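Local coordinates for protein fructosamine deglycase FrlB (PDB 3EUA) that converts a range of fructosamine 6-phosphates to glucose 6-phosphate and a free amino acid, at residues E163-L168 against A295-N300; F237-I240 against P245-I248; K188-E193 against K272-D277. All coordinates share one frame; numbering follows the deposited sequence.

Overall arrangement
The three contacts fasten layers of an SIS (sugar isomerase) fold, two of them around a single parallel sheet. Interactions 2 and 3 have centres 11 Å apart and share that sheet: strands 246-250 and 273-277 are neighbours in it, joined by probable hydrogen bonds such as F246 O to T274 N at 2.8 Å. Interaction 1 lies 24 Å, centre to centre, from interaction 3 and 27 Å from interaction 2, nearer the centre of the folded chain (about 12 Å from it, against 21 to 22 Å for the others). Helix 158-190 links it to interaction 3, entering one contact near its start and the other at its end, and L299 CD2 packs 3.6 Å from L276 O between them.

Interaction 1 (E163-L168 against A295-N300); sequences EGLDQL and APLVLN
The helical segments carrying L165 and L168 on one side and L297 and V298 on the other run nearly parallel, crossing at -20° with 11.3 Å between their axes at closest approach. This is a helix-helix contact of the two-SIS-domain fold, made by the long helix 158-190 with helix 288-313, which follows the last strand of the second parallel sheet. Helix 288-313 is kinked within 295-300: the N atoms of P296 and L297 make no bond to the preceding turn, as expected for P296, which lacks an N-H. At such a separation the backbones stay well apart, L168 and V298 being the nearest pair by their CA atoms at 7.7 Å, and branched aliphatic ends bridge the gap.

L168 does most of this work. Its CG is turned anti to the backbone N (chi1 -152°), and its two methyls are divided between two partners across the interface. CD1 meets V298 CG2 at 3.7 Å, whereas CD2 reaches L297, whose side chain lies at about a right angle to that of L168. L165 also approaches L297 nearly perpendicularly, with its CD2 methyl. All four residues are buried, and the contact is wholly apolar. Around it, Y138 and Y142 of helix 137-153 and Y172, one turn further along helix 158-190, pack on L297, while L294 lies against both L165 and L168. One methyl group thus serves two leucines at once: L297 CD2 is 3.7 Å from L165 CD2 and equally 3.7 Å from L168 CD2.

Interaction 2 (F237-I240 against P245-I248); sequences FEII and PFII
Beside I239 and I240, whose side chains meet F246, the carboxylate of E238 is gripped by four N-H groups of the second subunit, its OE2 by Y323 N and M324 N and its OE1 by R322 N and the indole NE1 of W221, while I240 O adds a hydrogen bond with the hydroxyl of the same Y323. The 3-10 segment 237-239 is thereby tied to the second subunit.

Facing the other way, the turn packs on the aromatic ring of F246. I240 is stretched out, its CG1 anti to the backbone N (chi1 -156°) and its chain still extended at chi2, which lays the side chain beside the CD1-CE1 bond of the ring: CD1 is 3.7 Å from F246 CD1, and CG1 is 3.9 Å from F246 CE1. The approach is oblique. I239 instead offers its branch methyl near the ring plane, CG2 standing 4.1 Å from F246 CZ at the edge.

F246 opens strand 246-250, and its ring stacks on Y197 of the adjoining strand 197-200, while I240 also packs on F265 and S266 of helix 256-269, placing the contact between the parallel sheet, that helix and the subunit interface.

Interaction 3 (K188-E193 against K272-D277); sequences KAHEKE and KLTVLD
A short salt bridge joins E193 to K272: the NZ of K272 donates to E193 OE2 at 2.6 Å. The ammonium meets the carboxylate oxygen on its syn side, 18° out of the carboxylate plane. The two side chains arrive from opposite directions and in different shapes. K272 is extended all the way beyond CG, whereas E193 bends at chi2 (-63°), folding its carboxylate over to the lysine. As a consequence of the short bond, K272 CE lies alongside E193 OE2 at 3.3 Å. The backbone O of S243 accepts a second hydrogen bond from NZ, so the ammonium is fixed between a loop carbonyl and the carboxylate.

Next to the ion pair, the imidazole of H190 reaches T274, and the two side chains slide past each other in opposite directions. H190 CE1 lies 3.5 Å from T274 OG1, which approaches the ring obliquely. This contact with OG1 is one of packing; the ring is hydrogen-bonded through ND1 to the backbone O of F186, one turn back in the helix, and this helps to set its rotation. A type I beta turn from H190 to E193 leads the chain out of helix 158-190, its closing bond, E193 N to H190 O, being weak.

P245 packs on both H190 and E193, while Y306 of helix 288-313 touches T274. The contact therefore pins the end of helix 158-190 to the start of 273-277, which is one of the two outermost strands of its parallel sheet within this chain, beside strand 246-250.

Interaction 1 (E163-L168 against A295-N300)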
ATOM      1  N   GLU A 163      -6.884  -0.611 -28.640  1.00 22.95           N
ATOM      2  CA  GLU A 163      -6.569   0.448 -29.615  1.00 23.34           C
ATOM      3  C   GLU A 163      -5.717   1.521 -28.938  1.00 23.00           C
ATOM      4  O   GLU A 163      -4.766   2.053 -29.529  1.00 23.00           O
ATOM      5  CB  GLU A 163      -7.827   1.111 -30.215  1.00 23.76           C
ATOM      6  CG  GLU A 163      -8.681   0.244 -31.154  1.00 24.23           C
ATOM      7  N   GLY A 164      -6.055   1.847 -27.692  1.00 22.41           N
ATOM      8  CA  GLY A 164      -5.299   2.861 -26.947  1.00 22.01           C
ATOM      9  C   GLY A 164      -3.850   2.440 -26.776  1.00 21.07           C
ATOM     10  O   GLY A 164      -2.924   3.239 -26.979  1.00 21.15           O
ATOM     11  N   LEU A 165      -3.635   1.191 -26.387  1.00 20.86           N
ATOM     12  CA  LEU A 165      -2.285   0.673 -26.245  1.00 20.81           C
ATOM     13  C   LEU A 165      -1.503   0.762 -27.559  1.00 21.22           C
ATOM     14  O   LEU A 165      -0.339   1.154 -27.556  1.00 20.75           O
ATOM     15  CB  LEU A 165      -2.290  -0.752 -25.744  1.00 20.89           C
ATOM     16  CG  LEU A 165      -2.539  -0.978 -24.238  1.00 20.13           C
ATOM     17  CD1 LEU A 165      -2.747  -2.448 -23.990  1.00 18.74           C
ATOM     18  CD2 LEU A 165      -1.376  -0.421 -23.360  1.00 16.52           C
ATOM     19  N   ASP A 166      -2.164   0.457 -28.672  1.00 21.63           N
ATOM     20  CA  ASP A 166      -1.519   0.511 -29.992  1.00 22.57           C
ATOM     21  C   ASP A 166      -1.114   1.952 -30.329  1.00 22.49           C
ATOM     22  O   ASP A 166      -0.000   2.191 -30.836  1.00 23.61           O
ATOM     23  CB  ASP A 166      -2.430  -0.049 -31.069  1.00 23.43           C
ATOM     24  CG  ASP A 166      -1.687  -0.321 -32.393  1.00 26.97           C
ATOM     25  OD1 ASP A 166      -0.479  -0.667 -32.326  1.00 30.35           O
ATOM     26  OD2 ASP A 166      -2.329  -0.242 -33.467  1.00 27.39           O
ATOM     27  N   GLN A 167      -1.991   2.904 -30.010  1.00 22.00           N
ATOM     28  CA  GLN A 167      -1.729   4.336 -30.220  1.00 21.88           C
ATOM     29  C   GLN A 167      -0.792   4.944 -29.162  1.00 21.14           C
ATOM     30  O   GLN A 167      -0.251   6.037 -29.358  1.00 20.56           O
ATOM     31  CB  GLN A 167      -3.035   5.101 -30.156  1.00 21.71           C
ATOM     32  CG  GLN A 167      -4.001   4.756 -31.251  1.00 25.59           C
ATOM     33  CD  GLN A 167      -3.589   5.292 -32.612  1.00 27.86           C
ATOM     34  OE1 GLN A 167      -2.837   6.258 -32.722  1.00 30.01           O
ATOM     35  NE2 GLN A 167      -4.133   4.693 -33.661  1.00 32.88           N
ATOM     36  N   LEU A 168      -0.556   4.236 -28.057  1.00 20.31           N
ATOM     37  CA  LEU A 168       0.241   4.799 -26.962  1.00 19.94           C
ATOM     38  C   LEU A 168       1.737   4.951 -27.285  1.00 20.26           C
ATOM     39  O   LEU A 168       2.409   5.796 -26.700  1.00 20.22           O
ATOM     40  CB  LEU A 168       0.073   3.960 -25.685  1.00 20.12           C
ATOM     41  CG  LEU A 168       0.270   4.736 -24.392  1.00 19.68           C
ATOM     42  CD1 LEU A 168      -0.865   5.799 -24.276  1.00 20.83           C
ATOM     43  CD2 LEU A 168       0.275   3.796 -23.216  1.00 20.48           C
ATOM     44  N   ALA A 295      -2.625   6.695 -18.889  1.00 17.66           N
ATOM     45  CA  ALA A 295      -1.685   7.773 -18.512  1.00 18.54           C
ATOM     46  C   ALA A 295      -0.514   7.302 -17.664  1.00 17.95           C
ATOM     47  O   ALA A 295       0.606   7.805 -17.862  1.00 18.25           O
ATOM     48  CB  ALA A 295      -2.384   8.912 -17.806  1.00 18.25           C
ATOM     49  N   PRO A 296      -0.757   6.379 -16.704  1.00 17.84           N
ATOM     50  CA  PRO A 296       0.410   5.950 -15.903  1.00 17.67           C
ATOM     51  C   PRO A 296       1.557   5.318 -16.710  1.00 17.85           C
ATOM     52  O   PRO A 296       2.740   5.407 -16.301  1.00 17.95           O
ATOM     53  CB  PRO A 296      -0.161   4.917 -14.932  1.00 16.96           C
ATOM     54  CG  PRO A 296      -1.615   4.879 -15.094  1.00 19.09           C
ATOM     55  CD  PRO A 296      -2.016   5.752 -16.257  1.00 17.18           C
ATOM     56  N   LEU A 297       1.209   4.630 -17.800  1.00 17.81           N
ATOM     57  CA  LEU A 297       2.224   4.021 -18.691  1.00 17.96           C
ATOM     58  C   LEU A 297       3.090   5.096 -19.308  1.00 17.88           C
ATOM     59  O   LEU A 297       4.321   4.964 -19.378  1.00 18.58           O
ATOM     60  CB  LEU A 297       1.613   3.183 -19.790  1.00 17.70           C
ATOM     61  CG  LEU A 297       1.057   1.836 -19.378  1.00 19.83           C
ATOM     62  CD1 LEU A 297       0.085   1.912 -18.180  1.00 19.38           C
ATOM     63  CD2 LEU A 297       0.372   1.215 -20.574  1.00 20.16           C
ATOM     64  N   VAL A 298       2.470   6.173 -19.727  1.00 17.68           N
ATOM     65  CA  VAL A 298       3.212   7.292 -20.311  1.00 17.55           C
ATOM     66  C   VAL A 298       4.090   7.984 -19.270  1.00 17.40           C
ATOM     67  O   VAL A 298       5.234   8.301 -19.533  1.00 18.29           O
ATOM     68  CB  VAL A 298       2.257   8.342 -20.889  1.00 17.26           C
ATOM     69  CG1 VAL A 298       3.083   9.390 -21.610  1.00 15.86           C
ATOM     70  CG2 VAL A 298       1.276   7.683 -21.875  1.00 18.63           C
ATOM     71  N   LEU A 299       3.526   8.229 -18.084  1.00 17.54           N
ATOM     72  CA  LEU A 299       4.261   8.867 -16.989  1.00 17.86           C
ATOM     73  C   LEU A 299       5.485   8.008 -16.639  1.00 17.38           C
ATOM     74  O   LEU A 299       6.610   8.514 -16.481  1.00 17.44           O
ATOM     75  CB  LEU A 299       3.323   9.117 -15.787  1.00 17.98           C
ATOM     76  CG  LEU A 299       2.266  10.251 -15.893  1.00 17.31           C
ATOM     77  CD1 LEU A 299       1.149  10.147 -14.833  1.00 16.17           C
ATOM     78  CD2 LEU A 299       3.014  11.612 -15.805  1.00 18.44           C
ATOM     79  N   ASN A 300       5.274   6.704 -16.584  1.00 17.46           N
ATOM     80  CA  ASN A 300       6.351   5.785 -16.312  1.00 18.41           C
ATOM     81  C   ASN A 300       7.469   5.826 -17.354  1.00 18.16           C
ATOM     82  O   ASN A 300       8.662   5.741 -17.000  1.00 18.39           O
ATOM     83  CB  ASN A 300       5.830   4.360 -16.253  1.00 17.89           C
ATOM     84  CG  ASN A 300       6.885   3.400 -15.840  1.00 21.11           C
ATOM     85  OD1 ASN A 300       7.419   3.524 -14.752  1.00 22.49           O
ATOM     86  ND2 ASN A 300       7.167   2.388 -16.681  1.00 20.79           N
TER

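Interaction 2 (F237-I240 against P245-I248)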
ATOM      1  N   PHE A 237       3.050  15.935   4.561  1.00 18.18           N
ATOM      2  CA  PHE A 237       3.245  17.319   4.091  1.00 17.80           C
ATOM      3  C   PHE A 237       4.030  18.205   5.065  1.00 17.85           C
ATOM      4  O   PHE A 237       4.618  19.197   4.654  1.00 17.96           O
ATOM      5  CB  PHE A 237       1.911  17.957   3.635  1.00 17.84           C
ATOM      6  CG  PHE A 237       0.986  18.425   4.733  1.00 18.16           C
ATOM      7  CD1 PHE A 237       0.772  17.697   5.889  1.00 18.72           C
ATOM      8  CD2 PHE A 237       0.213  19.552   4.523  1.00 16.57           C
ATOM      9  CE1 PHE A 237      -0.117  18.124   6.836  1.00 17.89           C
ATOM     10  CE2 PHE A 237      -0.690  19.984   5.440  1.00 17.65           C
ATOM     11  CZ  PHE A 237      -0.874  19.273   6.619  1.00 19.00           C
ATOM     12  N   GLU A 238       4.062  17.850   6.352  1.00 18.79           N
ATOM     13  CA  GLU A 238       4.875  18.603   7.322  1.00 18.81           C
ATOM     14  C   GLU A 238       6.370  18.582   6.982  1.00 19.08           C
ATOM     15  O   GLU A 238       7.126  19.469   7.412  1.00 19.03           O
ATOM     16  CB  GLU A 238       4.671  18.056   8.731  1.00 18.74           C
ATOM     17  CG  GLU A 238       3.360  18.445   9.334  1.00 18.71           C
ATOM     18  CD  GLU A 238       3.274  19.907   9.803  1.00 20.26           C
ATOM     19  OE1 GLU A 238       4.261  20.471  10.297  1.00 21.59           O
ATOM     20  OE2 GLU A 238       2.187  20.476   9.754  1.00 19.60           O
ATOM     21  N   ILE A 239       6.795  17.589   6.212  1.00 19.19           N
ATOM     22  CA  ILE A 239       8.198  17.451   5.835  1.00 19.88           C
ATOM     23  C   ILE A 239       8.655  18.447   4.760  1.00 20.09           C
ATOM     24  O   ILE A 239       9.839  18.761   4.674  1.00 20.37           O
ATOM     25  CB  ILE A 239       8.509  16.007   5.284  1.00 18.95           C
ATOM     26  CG1 ILE A 239       9.968  15.633   5.506  1.00 20.59           C
ATOM     27  CG2 ILE A 239       8.195  15.905   3.827  1.00 19.35           C
ATOM     28  CD1 ILE A 239      10.389  15.563   6.977  1.00 19.36           C
ATOM     29  N   ILE A 240       7.739  18.993   3.982  1.00 20.35           N
ATOM     30  CA  ILE A 240       8.161  19.847   2.895  1.00 21.30           C
ATOM     31  C   ILE A 240       8.586  21.250   3.328  1.00 21.73           C
ATOM     32  O   ILE A 240       8.036  21.849   4.275  1.00 21.89           O
ATOM     33  CB  ILE A 240       7.091  19.903   1.738  1.00 21.01           C
ATOM     34  CG1 ILE A 240       7.735  20.289   0.400  1.00 22.55           C
ATOM     35  CG2 ILE A 240       5.925  20.847   2.057  1.00 20.62           C
ATOM     36  CD1 ILE A 240       6.797  20.130  -0.799  1.00 22.49           C
ATOM     37  N   PRO A 245      13.352  17.896  -2.225  1.00 19.86           N
ATOM     38  CA  PRO A 245      12.878  17.557  -3.554  1.00 19.20           C
ATOM     39  C   PRO A 245      11.670  16.591  -3.614  1.00 18.96           C
ATOM     40  O   PRO A 245      11.646  15.535  -2.952  1.00 18.62           O
ATOM     41  CB  PRO A 245      14.083  16.866  -4.193  1.00 19.59           C
ATOM     42  CG  PRO A 245      15.246  17.207  -3.357  1.00 19.30           C
ATOM     43  CD  PRO A 245      14.673  17.293  -1.988  1.00 20.22           C
ATOM     44  N   PHE A 246      10.692  16.969  -4.426  1.00 19.04           N
ATOM     45  CA  PHE A 246       9.484  16.179  -4.682  1.00 19.01           C
ATOM     46  C   PHE A 246       9.235  16.014  -6.163  1.00 19.02           C
ATOM     47  O   PHE A 246       9.259  16.999  -6.892  1.00 18.91           O
ATOM     48  CB  PHE A 246       8.228  16.868  -4.101  1.00 19.96           C
ATOM     49  CG  PHE A 246       7.856  16.410  -2.690  1.00 20.45           C
ATOM     50  CD1 PHE A 246       8.485  16.935  -1.571  1.00 20.82           C
ATOM     51  CD2 PHE A 246       6.874  15.456  -2.504  1.00 20.13           C
ATOM     52  CE1 PHE A 246       8.129  16.517  -0.283  1.00 21.59           C
ATOM     53  CE2 PHE A 246       6.533  15.029  -1.218  1.00 20.82           C
ATOM     54  CZ  PHE A 246       7.162  15.559  -0.120  1.00 21.15           C
ATOM     55  N   ILE A 247       9.016  14.775  -6.598  1.00 18.69           N
ATOM     56  CA  ILE A 247       8.616  14.465  -7.952  1.00 18.60           C
ATOM     57  C   ILE A 247       7.122  14.222  -7.804  1.00 18.61           C
ATOM     58  O   ILE A 247       6.713  13.325  -7.053  1.00 19.07           O
ATOM     59  CB  ILE A 247       9.233  13.187  -8.534  1.00 18.63           C
ATOM     60  CG1 ILE A 247      10.738  13.328  -8.762  1.00 17.85           C
ATOM     61  CG2 ILE A 247       8.523  12.804  -9.866  1.00 20.01           C
ATOM     62  CD1 ILE A 247      11.375  11.977  -9.063  1.00 20.69           C
ATOM     63  N   ILE A 248       6.325  14.995  -8.518  1.00 18.72           N
ATOM     64  CA  ILE A 248       4.875  14.931  -8.432  1.00 18.99           C
ATOM     65  C   ILE A 248       4.241  14.554  -9.751  1.00 18.84           C
ATOM     66  O   ILE A 248       4.506  15.163 -10.788  1.00 17.98           O
ATOM     67  CB  ILE A 248       4.360  16.295  -7.987  1.00 19.27           C
ATOM     68  CG1 ILE A 248       4.857  16.553  -6.562  1.00 19.04           C
ATOM     69  CG2 ILE A 248       2.817  16.374  -8.139  1.00 20.51           C
ATOM     70  CD1 ILE A 248       4.428  17.888  -5.934  1.00 19.49           C
TER

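Interaction 3 (K188-E193 against K272-D277)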
ATOM      1  N   LYS A 188      20.718  17.417 -13.500  1.00 21.01           N
ATOM      2  CA  LYS A 188      21.643  18.456 -13.046  1.00 22.03           C
ATOM      3  C   LYS A 188      21.233  18.961 -11.661  1.00 22.05           C
ATOM      4  O   LYS A 188      22.070  19.124 -10.781  1.00 22.25           O
ATOM      5  CB  LYS A 188      21.683  19.632 -14.031  1.00 21.57           C
ATOM      6  CG  LYS A 188      22.240  19.319 -15.399  1.00 24.47           C
ATOM      7  N   ALA A 189      19.941  19.195 -11.469  1.00 22.16           N
ATOM      8  CA  ALA A 189      19.408  19.680 -10.198  1.00 21.94           C
ATOM      9  C   ALA A 189      19.456  18.667  -9.065  1.00 22.24           C
ATOM     10  O   ALA A 189      19.497  19.058  -7.914  1.00 22.78           O
ATOM     11  CB  ALA A 189      17.956  20.136 -10.391  1.00 21.68           C
ATOM     12  N   HIS A 190      19.456  17.374  -9.379  1.00 22.43           N
ATOM     13  CA  HIS A 190      19.436  16.332  -8.363  1.00 22.47           C
ATOM     14  C   HIS A 190      20.703  15.492  -8.254  1.00 23.34           C
ATOM     15  O   HIS A 190      20.723  14.469  -7.548  1.00 23.01           O
ATOM     16  CB  HIS A 190      18.213  15.461  -8.626  1.00 21.86           C
ATOM     17  CG  HIS A 190      16.933  16.228  -8.514  1.00 22.79           C
ATOM     18  ND1 HIS A 190      16.445  17.021  -9.537  1.00 21.89           N
ATOM     19  CD2 HIS A 190      16.067  16.371  -7.476  1.00 22.57           C
ATOM     20  CE1 HIS A 190      15.328  17.608  -9.134  1.00 22.86           C
ATOM     21  NE2 HIS A 190      15.089  17.246  -7.882  1.00 22.35           N
ATOM     22  N   GLU A 191      21.778  15.957  -8.881  1.00 24.28           N
ATOM     23  CA  GLU A 191      23.051  15.229  -8.848  1.00 25.70           C
ATOM     24  C   GLU A 191      23.496  14.870  -7.419  1.00 25.42           C
ATOM     25  O   GLU A 191      23.950  13.739  -7.170  1.00 25.28           O
ATOM     26  CB  GLU A 191      24.185  16.032  -9.490  1.00 25.68           C
ATOM     27  CG  GLU A 191      25.511  15.225  -9.518  1.00 27.57           C
ATOM     28  CD  GLU A 191      26.748  16.044  -9.823  1.00 29.09           C
ATOM     29  OE1 GLU A 191      26.656  17.292  -9.874  1.00 33.34           O
ATOM     30  OE2 GLU A 191      27.840  15.425  -9.957  1.00 33.65           O
ATOM     31  N   LYS A 192      23.364  15.827  -6.502  1.00 25.28           N
ATOM     32  CA  LYS A 192      23.832  15.635  -5.120  1.00 25.60           C
ATOM     33  C   LYS A 192      22.739  15.596  -4.041  1.00 25.14           C
ATOM     34  O   LYS A 192      23.063  15.630  -2.866  1.00 24.81           O
ATOM     35  CB  LYS A 192      24.898  16.711  -4.832  1.00 25.63           C
ATOM     36  CG  LYS A 192      26.163  16.517  -5.694  1.00 26.03           C
ATOM     37  CD  LYS A 192      27.158  17.638  -5.601  1.00 27.32           C
ATOM     38  CE  LYS A 192      28.329  17.351  -6.518  1.00 28.40           C
ATOM     39  NZ  LYS A 192      29.348  18.446  -6.463  1.00 32.12           N
ATOM     40  N   GLU A 193      21.466  15.464  -4.443  1.00 24.90           N
ATOM     41  CA  GLU A 193      20.351  15.390  -3.499  1.00 24.62           C
ATOM     42  C   GLU A 193      20.348  13.999  -2.895  1.00 24.47           C
ATOM     43  O   GLU A 193      20.323  13.016  -3.625  1.00 25.38           O
ATOM     44  CB  GLU A 193      19.009  15.659  -4.197  1.00 24.13           C
ATOM     45  CG  GLU A 193      18.767  17.092  -4.639  1.00 24.05           C
ATOM     46  CD  GLU A 193      18.717  18.104  -3.474  1.00 25.86           C
ATOM     47  OE1 GLU A 193      18.617  17.718  -2.290  1.00 24.33           O
ATOM     48  OE2 GLU A 193      18.742  19.316  -3.755  1.00 26.91           O
ATOM     49  N   LYS A 272      11.819  22.790  -4.788  1.00 23.00           N
ATOM     50  CA  LYS A 272      12.492  21.819  -5.656  1.00 23.16           C
ATOM     51  C   LYS A 272      11.496  20.773  -6.123  1.00 22.12           C
ATOM     52  O   LYS A 272      11.554  19.604  -5.721  1.00 21.94           O
ATOM     53  CB  LYS A 272      13.666  21.150  -4.937  1.00 23.29           C
ATOM     54  CG  LYS A 272      14.869  22.079  -4.510  1.00 25.20           C
ATOM     55  CD  LYS A 272      15.783  21.278  -3.548  1.00 25.07           C
ATOM     56  CE  LYS A 272      17.021  21.977  -3.021  1.00 26.69           C
ATOM     57  NZ  LYS A 272      17.777  21.083  -2.048  1.00 25.04           N
ATOM     58  N   LEU A 273      10.573  21.196  -6.981  1.00 21.67           N
ATOM     59  CA  LEU A 273       9.496  20.325  -7.484  1.00 21.29           C
ATOM     60  C   LEU A 273       9.734  19.906  -8.920  1.00 21.26           C
ATOM     61  O   LEU A 273      10.135  20.719  -9.744  1.00 21.24           O
ATOM     62  CB  LEU A 273       8.154  21.061  -7.451  1.00 21.55           C
ATOM     63  CG  LEU A 273       7.698  21.643  -6.120  1.00 22.40           C
ATOM     64  CD1 LEU A 273       6.304  22.185  -6.268  1.00 22.73           C
ATOM     65  CD2 LEU A 273       7.727  20.584  -5.016  1.00 23.02           C
ATOM     66  N   THR A 274       9.536  18.620  -9.205  1.00 20.83           N
ATOM     67  CA  THR A 274       9.690  18.102 -10.561  1.00 20.38           C
ATOM     68  C   THR A 274       8.330  17.565 -10.853  1.00 20.55           C
ATOM     69  O   THR A 274       7.945  16.516 -10.315  1.00 20.39           O
ATOM     70  CB  THR A 274      10.762  17.013 -10.649  1.00 20.13           C
ATOM     71  OG1 THR A 274      12.041  17.599 -10.362  1.00 19.19           O
ATOM     72  CG2 THR A 274      10.816  16.462 -12.023  1.00 20.98           C
ATOM     73  N   VAL A 275       7.589  18.264 -11.705  1.00 20.12           N
ATOM     74  CA  VAL A 275       6.206  17.912 -11.974  1.00 20.25           C
ATOM     75  C   VAL A 275       5.993  17.277 -13.349  1.00 20.52           C
ATOM     76  O   VAL A 275       6.405  17.827 -14.360  1.00 20.32           O
ATOM     77  CB  VAL A 275       5.291  19.181 -11.896  1.00 20.29           C
ATOM     78  CG1 VAL A 275       3.830  18.825 -12.087  1.00 19.28           C
ATOM     79  CG2 VAL A 275       5.512  19.932 -10.567  1.00 19.36           C
ATOM     80  N   LEU A 276       5.373  16.107 -13.373  1.00 20.26           N
ATOM     81  CA  LEU A 276       5.053  15.434 -14.644  1.00 20.69           C
ATOM     82  C   LEU A 276       3.558  15.372 -14.701  1.00 20.58           C
ATOM     83  O   LEU A 276       2.924  14.672 -13.892  1.00 20.06           O
ATOM     84  CB  LEU A 276       5.615  14.004 -14.724  1.00 20.85           C
ATOM     85  CG  LEU A 276       7.103  13.868 -14.995  1.00 22.05           C
ATOM     86  CD1 LEU A 276       7.905  14.287 -13.771  1.00 22.93           C
ATOM     87  CD2 LEU A 276       7.353  12.413 -15.392  1.00 23.50           C
ATOM     88  N   ASP A 277       2.979  16.128 -15.624  1.00 20.79           N
ATOM     89  CA  ASP A 277       1.524  16.187 -15.752  1.00 21.00           C
ATOM     90  C   ASP A 277       1.109  15.558 -17.071  1.00 20.62           C
ATOM     91  O   ASP A 277       1.429  16.082 -18.147  1.00 20.69           O
ATOM     92  CB  ASP A 277       1.043  17.651 -15.662  1.00 21.22           C
ATOM     93  CG  ASP A 277      -0.498  17.803 -15.693  1.00 22.22           C
ATOM     94  OD1 ASP A 277      -1.248  16.833 -15.969  1.00 22.69           O
ATOM     95  OD2 ASP A 277      -0.970  18.933 -15.445  1.00 25.43           O
TER